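Local coordinates for protein kinase (Staphylococcus aureus subsp. aureus Mu50, PDB 3PY9) that probably senses cell-wall muropeptides through its extracellular PASTA repeats, controlling the activity of a membrane Ser/Thr kinase, at residues F149-F154 with D176-G181. Numbering follows the deposited sequence.
Sequences FEHKSF and DDIDEG
Two surface loops of a PASTA domain meet where the start of its helix is tied to the loop leading into strand 183-187. The joining bond is Phe154 N to Gly181 O, 2.7 Å long and nearly straight (169° at the hydrogen), with the donor almost in line with the carbonyl. Gly181 suits this corner because its positive phi (85°) is easy for glycine. The same oxygen lies 3.4 Å from Phe154 CB; with CG anti to the backbone N (chi1 175°), the phenyl ring swings away from Gly181 and packs edge-to-face with Phe201. Just before the helix, Ser153 occupies the N-cap position, its short hydroxyl reaching forward in a weak bond to Lys156 N, an amide of the first turn.

A second touch, a van der Waals contact, lies at the other end. The CD1 methyl of Ile178, on a branched chain long enough to touch Ile184 as well, meets the His151 ring obliquely, 3.6 Å from CE1, the side chains crossing at about a right angle. His151, third in a type II turn from Phe149 to Lys152, accepts positive phi without being glycine; its flat ring meets the methyl while ND1 bonds weakly to Val183 O.

Strand 183-187 lies beside both loops, Val183 pairing through its backbone with His151 and Lys152. Gly181 is held by a backbone bond to Ser204 at the end of strand 198-204, and Phe149 packs on helix 154-162.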
loop_
_atom_site.group_PDB
_atom_site.type_symbol
_atom_site.label_atom_id
_atom_site.label_comp_id
_atom_site.label_asym_id
_atom_site.label_seq_id
_atom_site.Cartn_x
_atom_site.Cartn_y
_atom_site.Cartn_z
ATOM N N PHE A 149 5.624 4.194 -27.608
ATOM C CA PHE A 149 6.707 4.949 -28.217
ATOM C C PHE A 149 7.645 4.059 -29.060
ATOM O O PHE A 149 8.782 4.459 -29.357
ATOM C CB PHE A 149 7.529 5.651 -27.136
ATOM C CG PHE A 149 6.922 6.954 -26.619
ATOM C CD1 PHE A 149 6.895 8.099 -27.419
ATOM C CD2 PHE A 149 6.432 7.037 -25.313
ATOM C CE1 PHE A 149 6.373 9.311 -26.929
ATOM C CE2 PHE A 149 5.906 8.230 -24.816
ATOM C CZ PHE A 149 5.868 9.371 -25.625
ATOM N N GLU A 150 7.195 2.862 -29.437
ATOM C CA GLU A 150 8.084 1.980 -30.184
ATOM C C GLU A 150 8.550 2.683 -31.451
ATOM O O GLU A 150 7.749 3.316 -32.131
ATOM C CB GLU A 150 7.466 0.603 -30.436
ATOM C CG GLU A 150 7.641 -0.311 -29.214
ATOM C CD GLU A 150 7.274 -1.773 -29.451
ATOM O OE1 GLU A 150 6.627 -2.101 -30.476
ATOM O OE2 GLU A 150 7.621 -2.597 -28.582
ATOM N N HIS A 151 9.854 2.610 -31.716
ATOM C CA HIS A 151 10.492 3.269 -32.866
ATOM C C HIS A 151 10.506 4.794 -32.793
ATOM O O HIS A 151 10.695 5.458 -33.820
ATOM C CB HIS A 151 9.885 2.839 -34.219
ATOM C CG HIS A 151 10.006 1.376 -34.513
ATOM N ND1 HIS A 151 10.833 0.532 -33.804
ATOM C CD2 HIS A 151 9.427 0.614 -35.472
ATOM C CE1 HIS A 151 10.733 -0.692 -34.292
ATOM N NE2 HIS A 151 9.890 -0.668 -35.309
ATOM N N LYS A 152 10.294 5.359 -31.610
ATOM C CA LYS A 152 10.427 6.807 -31.438
ATOM C C LYS A 152 11.622 7.093 -30.527
ATOM O O LYS A 152 12.329 6.168 -30.124
ATOM C CB LYS A 152 9.120 7.435 -30.921
ATOM C CG LYS A 152 7.932 7.280 -31.876
ATOM C CD LYS A 152 7.674 8.538 -32.717
ATOM C CE LYS A 152 7.148 8.144 -34.100
ATOM N NZ LYS A 152 6.633 9.266 -34.938
ATOM N N SER A 153 11.863 8.361 -30.216
ATOM C CA SER A 153 13.010 8.723 -29.379
ATOM C C SER A 153 12.811 8.294 -27.928
ATOM O O SER A 153 11.774 8.600 -27.313
ATOM C CB SER A 153 13.272 10.225 -29.436
ATOM O OG SER A 153 13.941 10.650 -28.261
ATOM N N PHE A 154 13.798 7.600 -27.378
ATOM C CA PHE A 154 13.725 7.207 -25.986
ATOM C C PHE A 154 13.684 8.415 -25.031
ATOM O O PHE A 154 12.972 8.378 -24.016
ATOM C CB PHE A 154 14.849 6.255 -25.612
ATOM C CG PHE A 154 14.891 5.920 -24.143
ATOM C CD1 PHE A 154 13.843 5.225 -23.538
ATOM C CD2 PHE A 154 15.977 6.301 -23.361
ATOM C CE1 PHE A 154 13.881 4.908 -22.185
ATOM C CE2 PHE A 154 16.015 5.990 -21.995
ATOM C CZ PHE A 154 14.962 5.294 -21.406
ATOM N N ASP A 176 20.617 -2.335 -36.587
ATOM C CA ASP A 176 20.957 -1.879 -37.918
ATOM C C ASP A 176 19.835 -1.015 -38.495
ATOM O O ASP A 176 20.094 -0.119 -39.300
ATOM C CB ASP A 176 21.278 -3.081 -38.813
ATOM C CG ASP A 176 22.522 -3.838 -38.349
ATOM O OD1 ASP A 176 23.584 -3.197 -38.172
ATOM O OD2 ASP A 176 22.442 -5.072 -38.151
ATOM N N ASP A 177 18.600 -1.264 -38.059
ATOM C CA ASP A 177 17.439 -0.540 -38.591
ATOM C C ASP A 177 16.781 0.504 -37.664
ATOM O O ASP A 177 15.798 1.144 -38.051
ATOM C CB ASP A 177 16.382 -1.512 -39.168
ATOM C CG ASP A 177 16.168 -2.765 -38.311
ATOM O OD1 ASP A 177 17.134 -3.533 -38.096
ATOM O OD2 ASP A 177 15.012 -3.012 -37.893
ATOM N N ILE A 178 17.323 0.687 -36.458
ATOM C CA ILE A 178 16.768 1.657 -35.511
ATOM C C ILE A 178 17.818 2.695 -35.104
ATOM O O ILE A 178 18.865 2.342 -34.564
ATOM C CB ILE A 178 16.199 0.969 -34.221
ATOM C CG1 ILE A 178 15.421 -0.336 -34.522
ATOM C CG2 ILE A 178 15.396 1.970 -33.370
ATOM C CD1 ILE A 178 14.120 -0.182 -35.302
ATOM N N ASP A 179 17.526 3.973 -35.357
ATOM C CA ASP A 179 18.445 5.068 -35.046
ATOM C C ASP A 179 18.884 5.046 -33.600
ATOM O O ASP A 179 18.132 4.632 -32.709
ATOM C CB ASP A 179 17.811 6.434 -35.327
ATOM C CG ASP A 179 17.627 6.709 -36.804
ATOM O OD1 ASP A 179 17.941 5.818 -37.625
ATOM O OD2 ASP A 179 17.159 7.823 -37.141
ATOM N N GLU A 180 20.110 5.500 -33.371
ATOM C CA GLU A 180 20.636 5.638 -32.031
ATOM C C GLU A 180 19.644 6.426 -31.151
ATOM O O GLU A 180 19.181 7.505 -31.530
ATOM C CB GLU A 180 21.994 6.342 -32.100
ATOM C CG GLU A 180 22.936 5.992 -30.974
ATOM C CD GLU A 180 24.114 6.947 -30.876
ATOM O OE1 GLU A 180 24.602 7.435 -31.928
ATOM O OE2 GLU A 180 24.550 7.208 -29.731
ATOM N N GLY A 181 19.300 5.863 -29.996
ATOM C CA GLY A 181 18.456 6.554 -29.036
ATOM C C GLY A 181 16.972 6.402 -29.320
ATOM O O GLY A 181 16.137 6.993 -28.619
#